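Local coordinates for hypothetical protein (Staphylococcus aureus subsp. aureus Mu50, PDB 4PEO) that acts as a cysteine protease that removes the first nine residues of ribosomal protein bL27, a cleavage essential for growth, at residues K13-H22 / G64-N75; A37-I48 / I82-I93. All coordinates share one frame; numbering follows the deposited sequence.

Interaction 1 (K13-H22 / G64-N75); sequences KVTDVIMDGH and GGHFHIRSVDTN
V17 pairs with I69, and M19 with F67, as the two hydrogen-bonded pairs of an antiparallel strand pairing. I69 N to V17 O measures 2.9 Å and is nearly straight at 170°. The side chains of these four residues lie on the buried face, against helices 36-51 and 77-96, with V17 and M19 also meeting side chains of the adjacent strand 2-8. V17 touches M86 there and I69 touches V45. This is the tightly packed side.

The other face carries D16, I18, H68 and R70 and is more open to solvent. Polar groups do most of the work on it. H68 NE2 donates to D16 OD2 at 2.6 Å, in the ring plane and on the anti lone pair. Carboxylate and ring are nearly coplanar. I18 CD1 lies over one face of the H68 ring, 4.2 Å from its centroid. R70 NH1 forms a salt bridge to D16 OD1 at 3.0 Å, and T15 OG1 donates to the same oxygen. T15 and D16 form a classic beta bulge opposite T7.

At one end D20 OD1 accepts firmly from H66 N, and the D20 carboxylate stacks on the H66 ring; H66 ND1 bonds to D61. Looser are the weak bonds of K13 NZ to T74 O and N75 OD1, with a water also joining it to T74 O, and that of H22 NE2 to G64 O at 3.1 Å. H22, the proton donor of the active site, has its ring turned towards G64 by a chi1 of 56°.

Three donors hold the D16 carboxylate, which would probably stabilise its negative charge.

Interaction 2 (A37-I48 / I82-I93); sequences ASAVLFGSVNAI and ILQTMLVSLQTI
V40 points toward helix 82-93 and fits as a knob into a hole formed by M86, S89, L90 and I93. CG1, anti to the backbone N (chi1 169°), meets S89 CB at 3.6 Å, then M86 CG and L90 CD2. CG2 slides past I93 CD1, the two side chains running in opposite directions.

M86 extends from its backbone and bends only at chi3 (71°). Its CG lies against S44 OG and CB, and its SD against S44 CB. SD also reaches L41 CD2 at 3.9 Å, the side chains crossing at a slant. S44 OG turns back and donates to V40 O at 2.7 Å. A water bonded to S44 OG also donates to I82 O, so it bridges the helices.

At the far end I48 packs on I82 and L83. Its CG1 meets I82 CG2 at 3.6 Å, and its CD1 meets L83 CD2 with the side chains at about a right angle.

The helices run antiparallel at 175°, their axes 9.7 Å apart. S89 and I82 also pack on the second subunit. Both helices lie on one face of the sheet: L41 and V45 on strand 67-70, M86 on V17 of strand 14-20, and L90 on strand 101-105.

Interaction 1 pairs two strands of the five-stranded mixed sheet, and interaction 2 pairs the two helices that cover it. Their centres are about 11 Å apart. The segments alternate along the chain: strand 14-20, helix 36-51, strand 67-70, helix 77-96. Each strand of interaction 1 is thus followed by a helix of interaction 2. The two contacts touch directly, with F67 CE1 3.5 Å from L41 CD1 and I69 CD1 3.5 Å from V45 CG2. Together they form one alpha-beta core. H22, just past the end of strand 14-20, packs on S38 of helix 36-51. The nucleophile C34 falls in the unmodelled residues 23-34, just before that helix, so the modelled active site is incomplete.

Interaction 1 (K13-H22 / G64-N75)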
# COMPACT_ATOMS: atom_id res chain seq x y z
N LYS B 13 5.44 8.16 15.82
CA LYS B 13 4.76 6.91 15.46
C LYS B 13 3.32 7.18 15.06
O LYS B 13 2.65 7.98 15.70
CB LYS B 13 4.82 5.90 16.62
CG LYS B 13 6.23 5.63 17.17
CD LYS B 13 7.24 5.21 16.08
CE LYS B 13 8.65 5.09 16.62
NZ LYS B 13 8.86 3.78 17.25
N VAL B 14 2.84 6.48 14.02
CA VAL B 14 1.45 6.61 13.57
C VAL B 14 0.62 5.79 14.57
O VAL B 14 0.77 4.57 14.63
CB VAL B 14 1.25 6.10 12.11
CG1 VAL B 14 -0.23 6.13 11.72
CG2 VAL B 14 2.09 6.91 11.11
N THR B 15 -0.23 6.46 15.35
CA THR B 15 -1.05 5.78 16.37
C THR B 15 -2.46 5.51 15.88
O THR B 15 -3.09 4.57 16.36
CB THR B 15 -1.07 6.56 17.69
OG1 THR B 15 -1.72 7.82 17.50
CG2 THR B 15 0.36 6.77 18.26
N ASP B 16 -3.00 6.40 15.03
CA ASP B 16 -4.37 6.25 14.58
C ASP B 16 -4.53 6.73 13.17
O ASP B 16 -3.94 7.75 12.79
CB ASP B 16 -5.30 7.12 15.46
CG ASP B 16 -5.31 6.75 16.93
OD1 ASP B 16 -4.38 7.17 17.64
OD2 ASP B 16 -6.27 6.08 17.37
N VAL B 17 -5.40 6.08 12.42
CA VAL B 17 -5.78 6.52 11.09
C VAL B 17 -7.28 6.26 11.06
O VAL B 17 -7.69 5.13 11.36
CB VAL B 17 -5.04 5.76 9.96
CG1 VAL B 17 -5.61 6.14 8.59
CG2 VAL B 17 -3.54 6.04 9.99
N ILE B 18 -8.09 7.27 10.71
CA ILE B 18 -9.54 7.06 10.59
C ILE B 18 -9.98 7.49 9.21
O ILE B 18 -9.80 8.66 8.87
CB ILE B 18 -10.36 7.80 11.68
CG1 ILE B 18 -9.79 7.49 13.09
CG2 ILE B 18 -11.85 7.44 11.55
CD1 ILE B 18 -10.48 8.19 14.27
N MET B 19 -10.58 6.57 8.44
CA MET B 19 -11.10 6.90 7.11
C MET B 19 -12.62 6.92 7.17
O MET B 19 -13.24 5.99 7.71
CB MET B 19 -10.63 5.89 6.04
CG MET B 19 -11.18 6.18 4.63
SD MET B 19 -10.49 5.10 3.29
CE MET B 19 -8.97 5.76 3.16
N ASP B 20 -13.22 7.96 6.58
CA ASP B 20 -14.67 8.04 6.52
C ASP B 20 -15.10 8.61 5.17
O ASP B 20 -14.35 9.38 4.57
CB ASP B 20 -15.26 8.83 7.70
CG ASP B 20 -16.78 8.75 7.78
OD1 ASP B 20 -17.32 7.61 7.74
OD2 ASP B 20 -17.43 9.81 7.82
N GLY B 21 -16.27 8.18 4.69
CA GLY B 21 -16.81 8.60 3.40
C GLY B 21 -16.56 7.62 2.27
O GLY B 21 -17.08 7.81 1.17
N HIS B 22 -15.77 6.56 2.53
CA HIS B 22 -15.44 5.53 1.54
C HIS B 22 -16.63 4.61 1.23
O HIS B 22 -17.50 4.41 2.08
CB HIS B 22 -14.22 4.71 2.01
CG HIS B 22 -14.40 4.08 3.35
ND1 HIS B 22 -14.36 4.84 4.51
CD2 HIS B 22 -14.65 2.79 3.68
CE1 HIS B 22 -14.56 3.99 5.50
NE2 HIS B 22 -14.75 2.74 5.05
N GLY B 64 -19.95 0.37 8.06
CA GLY B 64 -18.57 0.24 7.62
C GLY B 64 -17.82 1.56 7.60
O GLY B 64 -16.65 1.59 7.22
N GLY B 65 -18.50 2.64 8.02
CA GLY B 65 -17.92 3.98 8.09
C GLY B 65 -17.02 4.18 9.29
O GLY B 65 -16.91 3.29 10.14
N HIS B 66 -16.34 5.35 9.37
CA HIS B 66 -15.43 5.68 10.47
C HIS B 66 -14.47 4.53 10.79
O HIS B 66 -14.38 4.07 11.93
CB HIS B 66 -16.23 6.14 11.72
CG HIS B 66 -17.14 7.30 11.45
ND1 HIS B 66 -18.47 7.11 11.11
CD2 HIS B 66 -16.88 8.63 11.43
CE1 HIS B 66 -18.99 8.31 10.95
NE2 HIS B 66 -18.07 9.26 11.11
N PHE B 67 -13.79 4.03 9.75
CA PHE B 67 -12.85 2.91 9.86
C PHE B 67 -11.59 3.38 10.55
O PHE B 67 -10.81 4.15 9.99
CB PHE B 67 -12.58 2.29 8.49
CG PHE B 67 -11.84 0.98 8.55
CD1 PHE B 67 -10.45 0.95 8.65
CD2 PHE B 67 -12.53 -0.23 8.51
CE1 PHE B 67 -9.76 -0.26 8.72
CE2 PHE B 67 -11.83 -1.44 8.56
CZ PHE B 67 -10.45 -1.45 8.63
N HIS B 68 -11.43 2.93 11.79
CA HIS B 68 -10.37 3.36 12.68
C HIS B 68 -9.37 2.27 12.94
O HIS B 68 -9.73 1.22 13.47
CB HIS B 68 -11.00 3.86 14.00
CG HIS B 68 -10.02 4.25 15.06
ND1 HIS B 68 -10.33 4.14 16.40
CD2 HIS B 68 -8.76 4.74 14.94
CE1 HIS B 68 -9.25 4.56 17.05
NE2 HIS B 68 -8.30 4.97 16.21
N ILE B 69 -8.12 2.53 12.56
CA ILE B 69 -6.97 1.68 12.83
C ILE B 69 -6.25 2.32 14.01
O ILE B 69 -5.79 3.46 13.91
CB ILE B 69 -5.99 1.59 11.63
CG1 ILE B 69 -6.69 1.18 10.31
CG2 ILE B 69 -4.79 0.69 11.99
CD1 ILE B 69 -5.86 1.58 9.03
N ARG B 70 -6.14 1.59 15.12
CA ARG B 70 -5.39 2.08 16.26
C ARG B 70 -4.18 1.17 16.45
O ARG B 70 -4.35 -0.04 16.63
CB ARG B 70 -6.27 2.14 17.52
CG ARG B 70 -5.48 2.25 18.83
CD ARG B 70 -4.86 3.61 19.06
NE ARG B 70 -4.21 3.67 20.37
CZ ARG B 70 -3.68 4.77 20.90
NH1 ARG B 70 -3.74 5.93 20.25
NH2 ARG B 70 -3.10 4.73 22.09
N SER B 71 -2.96 1.74 16.39
CA SER B 71 -1.75 0.94 16.58
C SER B 71 -1.67 0.44 18.01
O SER B 71 -2.02 1.17 18.96
CB SER B 71 -0.50 1.74 16.24
OG SER B 71 -0.57 2.17 14.89
N VAL B 72 -1.25 -0.82 18.17
CA VAL B 72 -1.08 -1.41 19.50
C VAL B 72 0.40 -1.36 19.87
O VAL B 72 0.77 -0.75 20.87
CB VAL B 72 -1.74 -2.80 19.64
CG1 VAL B 72 -1.40 -3.43 21.00
CG2 VAL B 72 -3.25 -2.70 19.46
N ASP B 73 1.25 -1.98 19.04
CA ASP B 73 2.70 -1.94 19.24
C ASP B 73 3.25 -0.86 18.32
O ASP B 73 3.60 -1.14 17.16
CB ASP B 73 3.35 -3.32 18.97
CG ASP B 73 4.87 -3.36 19.15
OD1 ASP B 73 5.44 -2.37 19.66
OD2 ASP B 73 5.48 -4.37 18.76
N THR B 74 3.34 0.39 18.83
CA THR B 74 3.85 1.53 18.05
C THR B 74 5.36 1.40 17.77
O THR B 74 5.90 2.13 16.94
CB THR B 74 3.53 2.88 18.74
OG1 THR B 74 4.19 2.92 20.01
CG2 THR B 74 2.03 3.13 18.88
N ASN B 75 6.04 0.49 18.48
CA ASN B 75 7.47 0.27 18.27
C ASN B 75 7.75 -0.86 17.28
O ASN B 75 8.91 -1.24 17.10
CB ASN B 75 8.20 0.08 19.59
CG ASN B 75 8.01 1.21 20.57
OD1 ASN B 75 8.28 2.40 20.32
ND2 ASN B 75 7.49 0.85 21.71
O HOH W 1 8.41 1.97 15.29

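Interaction 2 (A37-I48 / I82-I93)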
# COMPACT_ATOMS: atom_id res chain seq x y z
N ALA B 37 -8.44 4.78 -2.71
CA ALA B 37 -8.29 5.01 -1.27
C ALA B 37 -8.64 3.78 -0.45
O ALA B 37 -7.86 3.40 0.44
CB ALA B 37 -9.15 6.19 -0.83
N SER B 38 -9.78 3.12 -0.77
CA SER B 38 -10.24 1.92 -0.06
C SER B 38 -9.28 0.75 -0.21
O SER B 38 -8.95 0.10 0.78
CB SER B 38 -11.65 1.52 -0.52
OG SER B 38 -12.57 2.53 -0.17
N ALA B 39 -8.80 0.50 -1.44
CA ALA B 39 -7.86 -0.58 -1.73
C ALA B 39 -6.56 -0.40 -0.96
O ALA B 39 -6.03 -1.37 -0.42
CB ALA B 39 -7.58 -0.66 -3.23
N VAL B 40 -6.06 0.84 -0.89
CA VAL B 40 -4.82 1.17 -0.18
C VAL B 40 -5.01 0.94 1.33
O VAL B 40 -4.17 0.31 1.97
CB VAL B 40 -4.35 2.62 -0.49
CG1 VAL B 40 -3.23 3.06 0.45
CG2 VAL B 40 -3.89 2.74 -1.94
N LEU B 41 -6.10 1.41 1.89
CA LEU B 41 -6.34 1.23 3.31
C LEU B 41 -6.56 -0.23 3.71
O LEU B 41 -5.86 -0.72 4.55
CB LEU B 41 -7.49 2.11 3.74
CG LEU B 41 -7.84 2.33 5.20
CD1 LEU B 41 -7.96 1.11 6.06
CD2 LEU B 41 -7.19 3.53 5.85
N PHE B 42 -7.54 -0.89 3.10
CA PHE B 42 -7.81 -2.29 3.44
C PHE B 42 -6.63 -3.20 3.16
O PHE B 42 -6.32 -4.06 3.99
CB PHE B 42 -9.11 -2.80 2.79
CG PHE B 42 -10.34 -1.97 3.11
CD1 PHE B 42 -10.57 -1.50 4.40
CD2 PHE B 42 -11.28 -1.69 2.12
CE1 PHE B 42 -11.71 -0.72 4.68
CE2 PHE B 42 -12.41 -0.92 2.41
CZ PHE B 42 -12.61 -0.43 3.68
N GLY B 43 -5.94 -2.96 2.05
CA GLY B 43 -4.76 -3.74 1.67
C GLY B 43 -3.66 -3.57 2.69
O GLY B 43 -3.02 -4.56 3.07
N SER B 44 -3.46 -2.33 3.19
CA SER B 44 -2.43 -2.06 4.21
C SER B 44 -2.73 -2.75 5.52
O SER B 44 -1.82 -3.32 6.12
CB SER B 44 -2.22 -0.57 4.41
OG SER B 44 -1.80 -0.02 3.17
N VAL B 45 -4.02 -2.76 5.95
CA VAL B 45 -4.43 -3.47 7.18
C VAL B 45 -4.12 -4.97 7.02
O VAL B 45 -3.50 -5.56 7.91
CB VAL B 45 -5.92 -3.19 7.52
CG1 VAL B 45 -6.38 -4.05 8.71
CG2 VAL B 45 -6.13 -1.71 7.83
N ASN B 46 -4.51 -5.56 5.87
CA ASN B 46 -4.23 -6.97 5.61
C ASN B 46 -2.73 -7.26 5.61
O ASN B 46 -2.32 -8.33 6.08
CB ASN B 46 -4.86 -7.41 4.30
CG ASN B 46 -6.36 -7.54 4.37
OD1 ASN B 46 -6.97 -7.55 5.44
ND2 ASN B 46 -6.99 -7.65 3.22
N ALA B 47 -1.91 -6.31 5.12
CA ALA B 47 -0.45 -6.47 5.10
C ALA B 47 0.13 -6.42 6.52
O ALA B 47 1.02 -7.21 6.85
CB ALA B 47 0.20 -5.38 4.23
N ILE B 48 -0.37 -5.50 7.37
CA ILE B 48 0.14 -5.44 8.75
C ILE B 48 -0.12 -6.80 9.44
O ILE B 48 0.79 -7.38 10.04
CB ILE B 48 -0.51 -4.28 9.55
CG1 ILE B 48 -0.05 -2.91 9.03
CG2 ILE B 48 -0.21 -4.44 11.08
CD1 ILE B 48 -0.91 -1.69 9.56
N ILE B 82 4.67 0.03 7.07
CA ILE B 82 3.45 -0.21 6.29
C ILE B 82 2.49 0.98 6.41
O ILE B 82 1.92 1.42 5.41
CB ILE B 82 2.80 -1.56 6.67
CG1 ILE B 82 3.75 -2.73 6.28
CG2 ILE B 82 1.43 -1.72 5.98
CD1 ILE B 82 3.32 -4.12 6.82
N LEU B 83 2.34 1.53 7.63
CA LEU B 83 1.48 2.69 7.83
C LEU B 83 2.01 3.92 7.09
O LEU B 83 1.23 4.64 6.47
CB LEU B 83 1.29 2.97 9.33
CG LEU B 83 0.40 1.95 10.06
CD1 LEU B 83 0.54 2.11 11.58
CD2 LEU B 83 -1.07 2.10 9.63
N GLN B 84 3.31 4.14 7.12
CA GLN B 84 3.90 5.22 6.40
C GLN B 84 3.74 5.04 4.90
O GLN B 84 3.50 5.98 4.23
CB GLN B 84 5.34 5.36 6.75
CG GLN B 84 5.53 5.62 8.22
CD GLN B 84 6.39 6.79 8.45
OE1 GLN B 84 7.48 6.91 7.86
NE2 GLN B 84 5.93 7.68 9.30
N THR B 85 3.85 3.81 4.43
CA THR B 85 3.64 3.47 3.01
C THR B 85 2.20 3.79 2.62
O THR B 85 1.96 4.37 1.55
CB THR B 85 3.99 1.99 2.76
OG1 THR B 85 5.40 1.82 2.95
CG2 THR B 85 3.59 1.52 1.33
N MET B 86 1.24 3.37 3.46
CA MET B 86 -0.19 3.65 3.26
C MET B 86 -0.39 5.16 3.15
O MET B 86 -1.11 5.60 2.25
CB MET B 86 -0.97 3.11 4.47
CG MET B 86 -2.49 3.02 4.22
SD MET B 86 -3.39 2.67 5.81
CE MET B 86 -3.16 4.11 6.49
N LEU B 87 0.25 5.95 4.02
CA LEU B 87 0.11 7.42 4.00
C LEU B 87 0.71 8.04 2.75
O LEU B 87 0.06 8.88 2.13
CB LEU B 87 0.68 8.06 5.28
CG LEU B 87 -0.01 7.63 6.60
CD1 LEU B 87 0.66 8.28 7.80
CD2 LEU B 87 -1.53 7.85 6.55
N VAL B 88 1.90 7.58 2.32
CA VAL B 88 2.50 8.05 1.07
C VAL B 88 1.56 7.72 -0.11
O VAL B 88 1.35 8.57 -1.00
CB VAL B 88 3.93 7.48 0.87
CG1 VAL B 88 4.46 7.76 -0.55
CG2 VAL B 88 4.89 8.05 1.91
N SER B 89 0.96 6.50 -0.10
CA SER B 89 0.05 6.09 -1.16
C SER B 89 -1.22 6.96 -1.20
O SER B 89 -1.67 7.35 -2.29
CB SER B 89 -0.32 4.62 -1.02
OG SER B 89 -0.94 4.17 -2.21
N LEU B 90 -1.76 7.31 -0.01
CA LEU B 90 -2.95 8.16 0.10
C LEU B 90 -2.63 9.59 -0.33
O LEU B 90 -3.43 10.22 -1.04
CB LEU B 90 -3.53 8.12 1.52
CG LEU B 90 -4.17 6.79 1.96
CD1 LEU B 90 -4.58 6.84 3.44
CD2 LEU B 90 -5.36 6.41 1.06
N GLN B 91 -1.43 10.08 0.04
CA GLN B 91 -0.94 11.41 -0.39
C GLN B 91 -0.81 11.46 -1.92
O GLN B 91 -1.08 12.49 -2.52
CB GLN B 91 0.42 11.73 0.24
CG GLN B 91 0.34 12.08 1.73
CD GLN B 91 1.69 12.25 2.40
OE1 GLN B 91 2.73 11.78 1.92
NE2 GLN B 91 1.69 12.93 3.54
N THR B 92 -0.39 10.32 -2.55
CA THR B 92 -0.27 10.21 -4.01
C THR B 92 -1.66 10.39 -4.66
O THR B 92 -1.78 11.15 -5.64
CB THR B 92 0.43 8.90 -4.40
OG1 THR B 92 1.71 8.85 -3.76
CG2 THR B 92 0.60 8.74 -5.93
N ILE B 93 -2.69 9.73 -4.09
CA ILE B 93 -4.09 9.87 -4.59
C ILE B 93 -4.56 11.32 -4.41
O ILE B 93 -5.11 11.90 -5.35
CB ILE B 93 -5.06 8.86 -3.89
CG1 ILE B 93 -4.64 7.39 -4.13
CG2 ILE B 93 -6.52 9.09 -4.33
CD1 ILE B 93 -5.23 6.40 -3.12
O HOH W 2 0.74 0.42 2.71